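PDB 6KWS: methylglyoxal reductase (NADPH-dependent) from Candida albicans SC5314, which probably reduces methylglyoxal with NADPH as the electron donor, as an oxidoreductase of the dihydroflavonol-4-reductase subfamily. Local coordinates for residues I230-V238 against L263-V274; P194-S202 against N212-S220. The protein carries 1 engineered substitution. All coordinates share one frame; numbering follows the deposited sequence.

Contact 1. Residues I230-V238 against L263-V274; sequences IPASKGGWV and LNSGRFTSQSLV
Lys234 to Trp237 run antiparallel to Gly266 to Thr269, with hydrogen-bonded pairs Gly235-Phe268 and Trp237-Gly266 alternating with non-hydrogen-bonded pairs Lys234-Thr269 and Gly236-Arg267. This is the one antiparallel junction in the otherwise parallel Rossmann-type sheet. Gly235 and Phe268 exchange two backbone bonds, Phe268 N to Gly235 O at 2.9 Å and Gly235 N to Phe268 O at 3.1 Å. Beyond them the pairing breaks into a classic beta bulge: Ser265 and Gly266 both face Trp237, whose O accepts from Ser265 N at 2.8 Å and only weakly from Gly266 N. The Trp237 side chain, with CG between backbone N and carbonyl carbon (chi1 70°), lays its indole against this bulge. Ser265 CB sits over the six-membered ring, 3.8 Å from its centroid, while Ser265 OG is bonded to Tyr321 O. Phe268 projects from the same side of the sheet; one ring face covers Gly235 N, and its CD1 lies 3.9 Å from Trp237 CB. Arg267 leaves by the other side, its guanidinium directed to a salt bridge with Glu136 and a bond to Ala305 O. After the strand, Thr269 and Ser272 form a capping box that starts helix 270-280: Thr269 N donates to Ser272 OG at 3.1 Å. Where the helix enters its second turn, Ile230 meets Val274 tip to tip, CD1 to CG2 at 3.8 Å.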
ATOM      1  N   ILE A 230      24.683  -9.991  -2.988  1.00 61.52           N
ATOM      2  CA  ILE A 230      23.343  -9.478  -3.270  1.00 58.40           C
ATOM      3  C   ILE A 230      22.457  -9.750  -2.062  1.00 56.54           C
ATOM      4  O   ILE A 230      22.464 -10.876  -1.552  1.00 56.69           O
ATOM      5  CB  ILE A 230      22.788 -10.146  -4.518  1.00 59.07           C
ATOM      6  CG1 ILE A 230      23.629  -9.728  -5.728  1.00 56.80           C
ATOM      7  CG2 ILE A 230      21.300  -9.851  -4.662  1.00 56.72           C
ATOM      8  CD1 ILE A 230      23.308 -10.497  -6.968  1.00 57.29           C
ATOM      9  N   PRO A 231      21.682  -8.774  -1.581  1.00 58.39           N
ATOM     10  CA  PRO A 231      20.859  -9.025  -0.395  1.00 56.74           C
ATOM     11  C   PRO A 231      19.909 -10.187  -0.634  1.00 62.07           C
ATOM     12  O   PRO A 231      19.569 -10.528  -1.771  1.00 62.38           O
ATOM     13  CB  PRO A 231      20.086  -7.715  -0.198  1.00 49.44           C
ATOM     14  CG  PRO A 231      20.780  -6.708  -1.036  1.00 56.21           C
ATOM     15  CD  PRO A 231      21.367  -7.468  -2.187  1.00 59.88           C
ATOM     16  N   ALA A 232      19.520 -10.833   0.452  1.00 60.10           N
ATOM     17  CA  ALA A 232      18.400 -11.747   0.403  1.00 55.33           C
ATOM     18  C   ALA A 232      17.140 -10.920   0.638  1.00 58.76           C
ATOM     19  O   ALA A 232      17.050 -10.162   1.613  1.00 61.91           O
ATOM     20  CB  ALA A 232      18.547 -12.862   1.434  1.00 54.67           C
ATOM     21  N   SER A 233      16.215 -11.006  -0.303  1.00 46.19           N
ATOM     22  CA  SER A 233      14.926 -10.349  -0.200  1.00 42.29           C
ATOM     23  C   SER A 233      14.022 -11.128  -1.121  1.00 43.91           C
ATOM     24  O   SER A 233      14.409 -11.412  -2.260  1.00 41.27           O
ATOM     25  CB  SER A 233      14.969  -8.883  -0.628  1.00 42.98           C
ATOM     26  OG  SER A 233      15.672  -8.104   0.324  1.00 61.40           O
ATOM     27  N   LYS A 234      12.849 -11.497  -0.635  1.00 34.70           N
ATOM     28  CA  LYS A 234      11.969 -12.198  -1.531  1.00 35.02           C
ATOM     29  C   LYS A 234      10.542 -12.026  -1.047  1.00 38.55           C
ATOM     30  O   LYS A 234      10.303 -11.763   0.136  1.00 39.23           O
ATOM     31  CB  LYS A 234      12.371 -13.665  -1.632  1.00 33.90           C
ATOM     32  CG  LYS A 234      12.117 -14.461  -0.400  1.00 31.06           C
ATOM     33  CD  LYS A 234      12.877 -15.763  -0.548  1.00 44.49           C
ATOM     34  CE  LYS A 234      12.204 -16.901   0.156  1.00 44.26           C
ATOM     35  NZ  LYS A 234      13.238 -17.722   0.805  1.00 44.47           N
ATOM     36  N   GLY A 235       9.606 -12.142  -1.983  1.00 32.32           N
ATOM     37  CA  GLY A 235       8.206 -12.124  -1.627  1.00 32.31           C
ATOM     38  C   GLY A 235       7.357 -11.885  -2.856  1.00 34.26           C
ATOM     39  O   GLY A 235       7.825 -12.002  -3.990  1.00 38.24           O
ATOM     40  N   GLY A 236       6.092 -11.601  -2.608  1.00 30.71           N
ATOM     41  CA  GLY A 236       5.250 -11.113  -3.659  1.00 27.26           C
ATOM     42  C   GLY A 236       5.440  -9.625  -3.839  1.00 30.88           C
ATOM     43  O   GLY A 236       5.846  -8.908  -2.928  1.00 32.61           O
ATOM     44  N   TRP A 237       5.157  -9.148  -5.043  1.00 29.99           N
ATOM     45  CA  TRP A 237       5.239  -7.729  -5.330  1.00 28.55           C
ATOM     46  C   TRP A 237       4.038  -7.370  -6.188  1.00 31.61           C
ATOM     47  O   TRP A 237       3.392  -8.239  -6.779  1.00 29.97           O
ATOM     48  CB  TRP A 237       6.555  -7.382  -6.051  1.00 30.32           C
ATOM     49  CG  TRP A 237       6.505  -7.932  -7.432  1.00 32.95           C
ATOM     50  CD1 TRP A 237       6.797  -9.208  -7.827  1.00 31.50           C
ATOM     51  CD2 TRP A 237       6.021  -7.252  -8.594  1.00 34.57           C
ATOM     52  NE1 TRP A 237       6.541  -9.357  -9.173  1.00 29.04           N
ATOM     53  CE2 TRP A 237       6.066  -8.169  -9.665  1.00 32.84           C
ATOM     54  CE3 TRP A 237       5.557  -5.952  -8.831  1.00 29.99           C
ATOM     55  CZ2 TRP A 237       5.668  -7.827 -10.949  1.00 31.64           C
ATOM     56  CZ3 TRP A 237       5.175  -5.615 -10.100  1.00 32.41           C
ATOM     57  CH2 TRP A 237       5.230  -6.550 -11.150  1.00 32.41           C
ATOM     58  N   VAL A 238       3.762  -6.075  -6.274  1.00 34.72           N
ATOM     59  CA  VAL A 238       2.730  -5.551  -7.161  1.00 28.27           C
ATOM     60  C   VAL A 238       3.087  -4.097  -7.425  1.00 29.59           C
ATOM     61  O   VAL A 238       3.660  -3.427  -6.563  1.00 31.13           O
ATOM     62  CB  VAL A 238       1.332  -5.711  -6.522  1.00 28.33           C
ATOM     63  CG1 VAL A 238       1.301  -4.977  -5.206  1.00 32.71           C
ATOM     64  CG2 VAL A 238       0.254  -5.191  -7.424  1.00 28.86           C
ATOM     65  N   LEU A 263      -3.687  -7.886  -3.654  1.00 33.45           N
ATOM     66  CA  LEU A 263      -2.998  -7.252  -4.769  1.00 32.72           C
ATOM     67  C   LEU A 263      -1.594  -7.813  -4.842  1.00 35.68           C
ATOM     68  O   LEU A 263      -0.719  -7.457  -4.040  1.00 31.61           O
ATOM     69  CB  LEU A 263      -2.998  -5.734  -4.666  1.00 31.67           C
ATOM     70  CG  LEU A 263      -4.087  -5.436  -5.693  1.00 39.83           C
ATOM     71  CD1 LEU A 263      -5.464  -5.453  -5.032  1.00 40.52           C
ATOM     72  CD2 LEU A 263      -3.846  -4.215  -6.543  1.00 37.64           C
ATOM     73  N   ASN A 264      -1.401  -8.710  -5.807  1.00 39.44           N
ATOM     74  CA  ASN A 264      -0.106  -9.317  -6.044  1.00 33.34           C
ATOM     75  C   ASN A 264       0.009  -9.677  -7.516  1.00 35.72           C
ATOM     76  O   ASN A 264      -0.855 -10.358  -8.074  1.00 43.49           O
ATOM     77  CB  ASN A 264       0.102 -10.555  -5.174  1.00 30.73           C
ATOM     78  CG  ASN A 264       1.497 -11.139  -5.340  1.00 32.23           C
ATOM     79  OD1 ASN A 264       2.444 -10.675  -4.726  1.00 32.12           O
ATOM     80  ND2 ASN A 264       1.626 -12.147  -6.184  1.00 30.38           N
ATOM     81  N   SER A 265       1.084  -9.212  -8.132  1.00 31.47           N
ATOM     82  CA  SER A 265       1.401  -9.507  -9.511  1.00 29.69           C
ATOM     83  C   SER A 265       2.310 -10.722  -9.693  1.00 32.54           C
ATOM     84  O   SER A 265       2.332 -11.307 -10.780  1.00 36.15           O
ATOM     85  CB  SER A 265       2.075  -8.286 -10.127  1.00 32.06           C
ATOM     86  OG  SER A 265       2.164  -8.417 -11.532  1.00 45.97           O
ATOM     87  N   GLY A 266       3.091 -11.097  -8.694  1.00 25.76           N
ATOM     88  CA  GLY A 266       4.049 -12.152  -8.906  1.00 26.16           C
ATOM     89  C   GLY A 266       5.047 -12.209  -7.772  1.00 29.60           C
ATOM     90  O   GLY A 266       4.869 -11.589  -6.725  1.00 32.59           O
ATOM     91  N   ARG A 267       6.102 -12.968  -8.013  1.00 30.03           N
ATOM     92  CA  ARG A 267       7.103 -13.255  -7.003  1.00 32.49           C
ATOM     93  C   ARG A 267       8.442 -12.688  -7.453  1.00 32.55           C
ATOM     94  O   ARG A 267       8.700 -12.532  -8.652  1.00 30.56           O
ATOM     95  CB  ARG A 267       7.202 -14.768  -6.766  1.00 29.63           C
ATOM     96  CG  ARG A 267       5.957 -15.375  -6.176  1.00 26.13           C
ATOM     97  CD  ARG A 267       5.639 -14.756  -4.824  1.00 35.09           C
ATOM     98  NE  ARG A 267       4.988 -15.711  -3.924  1.00 42.75           N
ATOM     99  CZ  ARG A 267       4.918 -15.572  -2.598  1.00 43.43           C
ATOM    100  NH1 ARG A 267       5.467 -14.516  -2.002  1.00 34.73           N
ATOM    101  NH2 ARG A 267       4.307 -16.499  -1.861  1.00 40.53           N
ATOM    102  N   PHE A 268       9.289 -12.353  -6.486  1.00 31.85           N
ATOM    103  CA  PHE A 268      10.632 -11.885  -6.815  1.00 34.74           C
ATOM    104  C   PHE A 268      11.605 -12.345  -5.739  1.00 34.36           C
ATOM    105  O   PHE A 268      11.221 -12.582  -4.585  1.00 32.70           O
ATOM    106  CB  PHE A 268      10.713 -10.356  -6.913  1.00 31.35           C
ATOM    107  CG  PHE A 268      10.741  -9.686  -5.579  1.00 32.85           C
ATOM    108  CD1 PHE A 268       9.566  -9.496  -4.860  1.00 33.55           C
ATOM    109  CD2 PHE A 268      11.940  -9.294  -5.011  1.00 32.38           C
ATOM    110  CE1 PHE A 268       9.587  -8.902  -3.596  1.00 33.75           C
ATOM    111  CE2 PHE A 268      11.971  -8.709  -3.760  1.00 33.86           C
ATOM    112  CZ  PHE A 268      10.795  -8.510  -3.048  1.00 34.87           C
ATOM    113  N   THR A 269      12.872 -12.450  -6.132  1.00 32.92           N
ATOM    114  CA  THR A 269      13.988 -12.352  -5.201  1.00 36.11           C
ATOM    115  C   THR A 269      14.883 -11.197  -5.634  1.00 36.87           C
ATOM    116  O   THR A 269      14.704 -10.616  -6.705  1.00 41.36           O
ATOM    117  CB  THR A 269      14.808 -13.642  -5.128  1.00 38.05           C
ATOM    118  OG1 THR A 269      15.769 -13.653  -6.193  1.00 41.91           O
ATOM    119  CG2 THR A 269      13.910 -14.853  -5.221  1.00 37.13           C
ATOM    120  N   SER A 270      15.851 -10.850  -4.788  1.00 39.68           N
ATOM    121  CA  SER A 270      16.748  -9.761  -5.152  1.00 40.70           C
ATOM    122  C   SER A 270      17.472 -10.061  -6.448  1.00 38.71           C
ATOM    123  O   SER A 270      17.738  -9.148  -7.237  1.00 39.10           O
ATOM    124  CB  SER A 270      17.751  -9.496  -4.041  1.00 39.51           C
ATOM    125  OG  SER A 270      17.107  -8.831  -2.983  1.00 47.61           O
ATOM    126  N   GLN A 271      17.778 -11.333  -6.697  1.00 38.92           N
ATOM    127  CA  GLN A 271      18.421 -11.683  -7.955  1.00 42.82           C
ATOM    128  C   GLN A 271      17.517 -11.358  -9.141  1.00 40.89           C
ATOM    129  O   GLN A 271      18.007 -10.979 -10.212  1.00 37.37           O
ATOM    130  CB  GLN A 271      18.814 -13.162  -7.945  1.00 42.12           C
ATOM    131  CG  GLN A 271      19.531 -13.603  -9.191  1.00 44.50           C
ATOM    132  CD  GLN A 271      20.953 -13.068  -9.279  1.00 48.89           C
ATOM    133  OE1 GLN A 271      21.789 -13.319  -8.400  1.00 46.86           O
ATOM    134  NE2 GLN A 271      21.237 -12.333 -10.351  1.00 43.93           N
ATOM    135  N   SER A 272      16.197 -11.471  -8.963  1.00 37.89           N
ATOM    136  CA  SER A 272      15.285 -11.078 -10.028  1.00 36.33           C
ATOM    137  C   SER A 272      15.514  -9.629 -10.407  1.00 37.89           C
ATOM    138  O   SER A 272      15.555  -9.287 -11.594  1.00 38.83           O
ATOM    139  CB  SER A 272      13.842 -11.276  -9.584  1.00 35.80           C
ATOM    140  OG  SER A 272      13.643 -12.591  -9.121  1.00 42.48           O
ATOM    141  N   LEU A 273      15.690  -8.770  -9.403  1.00 39.50           N
ATOM    142  CA  LEU A 273      15.840  -7.341  -9.652  1.00 36.31           C
ATOM    143  C   LEU A 273      17.186  -7.033 -10.282  1.00 37.50           C
ATOM    144  O   LEU A 273      17.264  -6.277 -11.257  1.00 37.23           O
ATOM    145  CB  LEU A 273      15.669  -6.582  -8.344  1.00 39.21           C
ATOM    146  CG  LEU A 273      14.443  -6.998  -7.546  1.00 34.93           C
ATOM    147  CD1 LEU A 273      14.363  -6.164  -6.278  1.00 36.96           C
ATOM    148  CD2 LEU A 273      13.182  -6.852  -8.402  1.00 29.27           C
ATOM    149  N   VAL A 274      18.259  -7.604  -9.720  1.00 37.96           N
ATOM    150  CA  VAL A 274      19.600  -7.490 -10.299  1.00 39.30           C
ATOM    151  C   VAL A 274      19.578  -7.830 -11.786  1.00 40.94           C
ATOM    152  O   VAL A 274      20.004  -7.030 -12.629  1.00 43.14           O
ATOM    153  CB  VAL A 274      20.592  -8.386  -9.544  1.00 40.96           C
ATOM    154  CG1 VAL A 274      21.946  -8.330 -10.214  1.00 43.49           C
ATOM    155  CG2 VAL A 274      20.686  -7.939  -8.093  1.00 43.64           C
TER

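Contact 2. Residues P194-S202 against N212-S220; sequences PSFVFGPQS and NTSSEIINS
Phe198 receives Ile218 on one face of its ring, the methyl CD1 lying 3.9 Å from the ring centroid and 18° off the normal in a CH-pi contact. At the edge of the same ring stand Ser214 O and Ile217 CD1. That isoleucine methyl also lies over a face of Phe196, 4.0 Å from its CD1, so the end of Ile217 bridges two aromatic rings of the strand. Ser214 OG comes to the Phe196 ring at its edge, and Ser214 CB packs on Val197 O. The polar link is Ser215 OG, which donates to Gly199 O at 3.1 Å, tilted 25° from the carbonyl plane; its hydroxyl lies beside the backbone N (chi1 -81°), turned to the glycine as the chain leaves the strand. In the next shell, Thr213 OG1 accepts from Ser215 N at 2.9 Å, bracing the type I turn Thr213 to Glu216 that leads into helix 216-222. Further out, Phe268 meets the Phe198 ring edge-to-face, and Thr330 of helix 323-337 touches Ser215. Strand 196-198, helix 216-222 and strand 234-239 make a beta-alpha-beta unit. Val197 belongs to the NADPH site and packs near Phe12 and Ile13. Isoleucine methyls thus pack on phenylalanine rings and serines on strand backbone, while Ser215, bonded through both OG and N, ties the helix approach to its cap and to the chain leaving the strand.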
ATOM      1  N   PRO A 194      -1.969  -5.285  -0.572  1.00 35.88           N
ATOM      2  CA  PRO A 194      -0.857  -5.484  -1.499  1.00 33.46           C
ATOM      3  C   PRO A 194       0.322  -6.180  -0.836  1.00 30.05           C
ATOM      4  O   PRO A 194       0.547  -6.071   0.374  1.00 27.55           O
ATOM      5  CB  PRO A 194      -0.496  -4.051  -1.895  1.00 29.48           C
ATOM      6  CG  PRO A 194      -0.834  -3.262  -0.692  1.00 28.10           C
ATOM      7  CD  PRO A 194      -1.982  -3.921  -0.011  1.00 31.55           C
ATOM      8  N   SER A 195       1.085  -6.910  -1.653  1.00 27.32           N
ATOM      9  CA  SER A 195       2.393  -7.391  -1.208  1.00 33.46           C
ATOM     10  C   SER A 195       3.384  -6.232  -1.226  1.00 33.80           C
ATOM     11  O   SER A 195       2.972  -5.080  -1.040  1.00 31.31           O
ATOM     12  CB  SER A 195       2.890  -8.550  -2.072  1.00 28.18           C
ATOM     13  OG  SER A 195       2.222  -8.583  -3.312  1.00 31.86           O
ATOM     14  N   PHE A 196       4.679  -6.506  -1.429  1.00 28.83           N
ATOM     15  CA  PHE A 196       5.635  -5.409  -1.550  1.00 31.02           C
ATOM     16  C   PHE A 196       5.279  -4.529  -2.740  1.00 27.68           C
ATOM     17  O   PHE A 196       5.106  -5.015  -3.860  1.00 30.89           O
ATOM     18  CB  PHE A 196       7.062  -5.926  -1.707  1.00 34.03           C
ATOM     19  CG  PHE A 196       7.575  -6.640  -0.510  1.00 42.69           C
ATOM     20  CD1 PHE A 196       7.916  -5.935   0.643  1.00 38.45           C
ATOM     21  CD2 PHE A 196       7.739  -8.030  -0.534  1.00 41.62           C
ATOM     22  CE1 PHE A 196       8.395  -6.608   1.762  1.00 37.06           C
ATOM     23  CE2 PHE A 196       8.222  -8.710   0.581  1.00 33.04           C
ATOM     24  CZ  PHE A 196       8.545  -7.997   1.727  1.00 38.76           C
ATOM     25  N   VAL A 197       5.165  -3.233  -2.500  1.00 25.96           N
ATOM     26  CA  VAL A 197       4.707  -2.304  -3.523  1.00 31.07           C
ATOM     27  C   VAL A 197       5.912  -1.672  -4.213  1.00 36.32           C
ATOM     28  O   VAL A 197       6.681  -0.932  -3.589  1.00 38.10           O
ATOM     29  CB  VAL A 197       3.790  -1.231  -2.929  1.00 28.09           C
ATOM     30  CG1 VAL A 197       3.396  -0.286  -4.017  1.00 31.60           C
ATOM     31  CG2 VAL A 197       2.568  -1.873  -2.288  1.00 26.55           C
ATOM     32  N   PHE A 198       6.074  -1.967  -5.500  1.00 32.58           N
ATOM     33  CA  PHE A 198       7.115  -1.408  -6.347  1.00 33.52           C
ATOM     34  C   PHE A 198       6.501  -0.343  -7.244  1.00 33.43           C
ATOM     35  O   PHE A 198       5.290  -0.134  -7.252  1.00 35.10           O
ATOM     36  CB  PHE A 198       7.768  -2.497  -7.211  1.00 35.20           C
ATOM     37  CG  PHE A 198       8.561  -3.494  -6.445  1.00 31.28           C
ATOM     38  CD1 PHE A 198       8.984  -3.223  -5.163  1.00 32.98           C
ATOM     39  CD2 PHE A 198       8.894  -4.717  -7.022  1.00 34.18           C
ATOM     40  CE1 PHE A 198       9.726  -4.155  -4.449  1.00 37.19           C
ATOM     41  CE2 PHE A 198       9.644  -5.662  -6.316  1.00 31.49           C
ATOM     42  CZ  PHE A 198      10.060  -5.376  -5.027  1.00 36.05           C
ATOM     43  N   GLY A 199       7.341   0.301  -8.048  1.00 35.50           N
ATOM     44  CA  GLY A 199       6.857   1.222  -9.046  1.00 33.80           C
ATOM     45  C   GLY A 199       7.324   2.632  -8.778  1.00 34.95           C
ATOM     46  O   GLY A 199       7.785   2.958  -7.682  1.00 38.66           O
ATOM     47  N   PRO A 200       7.204   3.498  -9.782  1.00 37.24           N
ATOM     48  CA  PRO A 200       7.654   4.886  -9.629  1.00 36.86           C
ATOM     49  C   PRO A 200       6.715   5.707  -8.757  1.00 35.42           C
ATOM     50  O   PRO A 200       5.540   5.376  -8.579  1.00 38.58           O
ATOM     51  CB  PRO A 200       7.628   5.396 -11.066  1.00 35.76           C
ATOM     52  CG  PRO A 200       6.404   4.656 -11.620  1.00 35.05           C
ATOM     53  CD  PRO A 200       6.544   3.276 -11.082  1.00 32.85           C
ATOM     54  N   GLN A 201       7.237   6.821  -8.250  1.00 34.32           N
ATOM     55  CA  GLN A 201       6.385   7.837  -7.643  1.00 38.57           C
ATOM     56  C   GLN A 201       5.606   8.638  -8.688  1.00 35.85           C
ATOM     57  O   GLN A 201       6.000   8.748  -9.850  1.00 35.61           O
ATOM     58  CB  GLN A 201       7.219   8.786  -6.797  1.00 43.11           C
ATOM     59  CG  GLN A 201       8.197   8.077  -5.922  1.00 43.09           C
ATOM     60  CD  GLN A 201       8.329   8.741  -4.595  1.00 53.76           C
ATOM     61  OE1 GLN A 201       9.110   9.680  -4.438  1.00 68.40           O
ATOM     62  NE2 GLN A 201       7.559   8.268  -3.619  1.00 61.09           N
ATOM     63  N   SER A 202       4.486   9.215  -8.261  1.00 37.09           N
ATOM     64  CA  SER A 202       3.666   9.963  -9.213  1.00 40.16           C
ATOM     65  C   SER A 202       4.438  11.108  -9.844  1.00 36.39           C
ATOM     66  O   SER A 202       4.122  11.540 -10.959  1.00 39.82           O
ATOM     67  CB  SER A 202       2.403  10.507  -8.536  1.00 41.20           C
ATOM     68  OG  SER A 202       1.775   9.520  -7.740  1.00 42.02           O
ATOM     69  N   ASN A 212      11.601   6.222   1.095  1.00 75.16           N
ATOM     70  CA  ASN A 212      10.954   5.793   2.327  1.00 76.51           C
ATOM     71  C   ASN A 212       9.918   4.691   2.080  1.00 75.89           C
ATOM     72  O   ASN A 212       9.295   4.206   3.035  1.00 67.07           O
ATOM     73  CB  ASN A 212      10.338   7.008   3.044  1.00 75.16           C
ATOM     74  CG  ASN A 212      11.395   7.854   3.792  1.00 85.86           C
ATOM     75  OD1 ASN A 212      12.467   7.356   4.165  1.00 79.69           O
ATOM     76  ND2 ASN A 212      11.083   9.133   4.014  1.00 86.60           N
ATOM     77  N   THR A 213       9.774   4.250   0.821  1.00 74.95           N
ATOM     78  CA  THR A 213       8.794   3.275   0.371  1.00 61.71           C
ATOM     79  C   THR A 213       9.424   1.889   0.250  1.00 63.39           C
ATOM     80  O   THR A 213      10.571   1.648   0.641  1.00 60.03           O
ATOM     81  CB  THR A 213       8.188   3.664  -0.990  1.00 60.95           C
ATOM     82  OG1 THR A 213       9.015   3.163  -2.061  1.00 54.98           O
ATOM     83  CG2 THR A 213       8.042   5.183  -1.137  1.00 64.43           C
ATOM     84  N   SER A 214       8.661   0.965  -0.335  1.00 63.97           N
ATOM     85  CA  SER A 214       9.140  -0.387  -0.567  1.00 58.68           C
ATOM     86  C   SER A 214      10.016  -0.497  -1.809  1.00 56.77           C
ATOM     87  O   SER A 214      10.706  -1.507  -1.987  1.00 50.80           O
ATOM     88  CB  SER A 214       7.959  -1.335  -0.694  1.00 49.10           C
ATOM     89  OG  SER A 214       8.417  -2.650  -0.484  1.00 54.66           O
ATOM     90  N   SER A 215      10.003   0.519  -2.670  1.00 59.35           N
ATOM     91  CA  SER A 215      10.928   0.542  -3.790  1.00 52.14           C
ATOM     92  C   SER A 215      12.379   0.656  -3.332  1.00 57.12           C
ATOM     93  O   SER A 215      13.278   0.492  -4.161  1.00 54.27           O
ATOM     94  CB  SER A 215      10.567   1.696  -4.739  1.00 55.23           C
ATOM     95  OG  SER A 215       9.490   1.361  -5.616  1.00 41.73           O
ATOM     96  N   GLU A 216      12.629   0.913  -2.035  1.00 59.71           N
ATOM     97  CA  GLU A 216      13.988   0.915  -1.495  1.00 57.80           C
ATOM     98  C   GLU A 216      14.677  -0.436  -1.652  1.00 55.82           C
ATOM     99  O   GLU A 216      15.902  -0.475  -1.803  1.00 56.66           O
ATOM    100  CB  GLU A 216      13.991   1.341  -0.025  1.00 58.52           C
ATOM    101  CG  GLU A 216      15.346   1.174   0.682  1.00 69.52           C
ATOM    102  CD  GLU A 216      16.395   2.271   0.282  1.00 78.87           C
ATOM    103  OE1 GLU A 216      16.022   3.297  -0.349  1.00 74.91           O
ATOM    104  OE2 GLU A 216      17.600   2.081   0.581  1.00 72.66           O
ATOM    105  N   ILE A 217      13.927  -1.540  -1.632  1.00 50.29           N
ATOM    106  CA  ILE A 217      14.492  -2.824  -2.047  1.00 50.71           C
ATOM    107  C   ILE A 217      15.210  -2.675  -3.385  1.00 51.05           C
ATOM    108  O   ILE A 217      16.370  -3.078  -3.543  1.00 52.66           O
ATOM    109  CB  ILE A 217      13.381  -3.887  -2.106  1.00 49.99           C
ATOM    110  CG1 ILE A 217      12.652  -3.897  -0.767  1.00 47.97           C
ATOM    111  CG2 ILE A 217      13.942  -5.249  -2.446  1.00 43.07           C
ATOM    112  CD1 ILE A 217      11.587  -4.922  -0.661  1.00 46.32           C
ATOM    113  N   ILE A 218      14.534  -2.062  -4.356  1.00 48.71           N
ATOM    114  CA  ILE A 218      15.131  -1.809  -5.665  1.00 47.65           C
ATOM    115  C   ILE A 218      16.267  -0.799  -5.548  1.00 53.84           C
ATOM    116  O   ILE A 218      17.363  -0.994  -6.089  1.00 47.21           O
ATOM    117  CB  ILE A 218      14.043  -1.333  -6.641  1.00 41.81           C
ATOM    118  CG1 ILE A 218      13.054  -2.481  -6.879  1.00 42.72           C
ATOM    119  CG2 ILE A 218      14.658  -0.846  -7.936  1.00 37.80           C
ATOM    120  CD1 ILE A 218      11.774  -2.094  -7.555  1.00 33.91           C
ATOM    121  N   ASN A 219      16.014   0.301  -4.835  1.00 55.80           N
ATOM    122  CA  ASN A 219      17.028   1.330  -4.638  1.00 52.44           C
ATOM    123  C   ASN A 219      18.292   0.761  -4.004  1.00 53.74           C
ATOM    124  O   ASN A 219      19.407   1.141  -4.382  1.00 52.74           O
ATOM    125  CB  ASN A 219      16.460   2.450  -3.764  1.00 58.16           C
ATOM    126  CG  ASN A 219      17.162   3.764  -3.984  1.00 58.48           C
ATOM    127  OD1 ASN A 219      17.704   4.004  -5.054  1.00 59.33           O
ATOM    128  ND2 ASN A 219      17.178   4.613  -2.967  1.00 64.09           N
ATOM    129  N   SER A 220      18.141  -0.147  -3.034  1.00 53.01           N
ATOM    130  CA  SER A 220      19.310  -0.660  -2.336  1.00 50.04           C
ATOM    131  C   SER A 220      20.205  -1.469  -3.271  1.00 52.31           C
ATOM    132  O   SER A 220      21.428  -1.505  -3.077  1.00 51.89           O
ATOM    133  CB  SER A 220      18.872  -1.491  -1.135  1.00 51.59           C
ATOM    134  OG  SER A 220      18.449  -2.775  -1.552  1.00 60.21           O
TER

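In the fold
From the N terminus the chain builds the parallel sheet up to strand 188-194, then bends into strand 196-198, one edge of the sheet. Contact 2 closes first, over a nine-residue connection without helix or strand, and brings in helix 216-222. The chain then passes to strand 234-239, where contact 1 opens; it closes 24 residues later, after helix 240-252, on strand 260-269 and helix 270-280. The two loops are in series and neither nest nor cross. They meet in the sheet, where Val238 N probably bonds to Phe196 O, so strand 234-239 lies between strands 196-198 and 260-269; strand 260-269 pairs in turn with strand 188-194, whose last residue, Pro194, already opens contact 2.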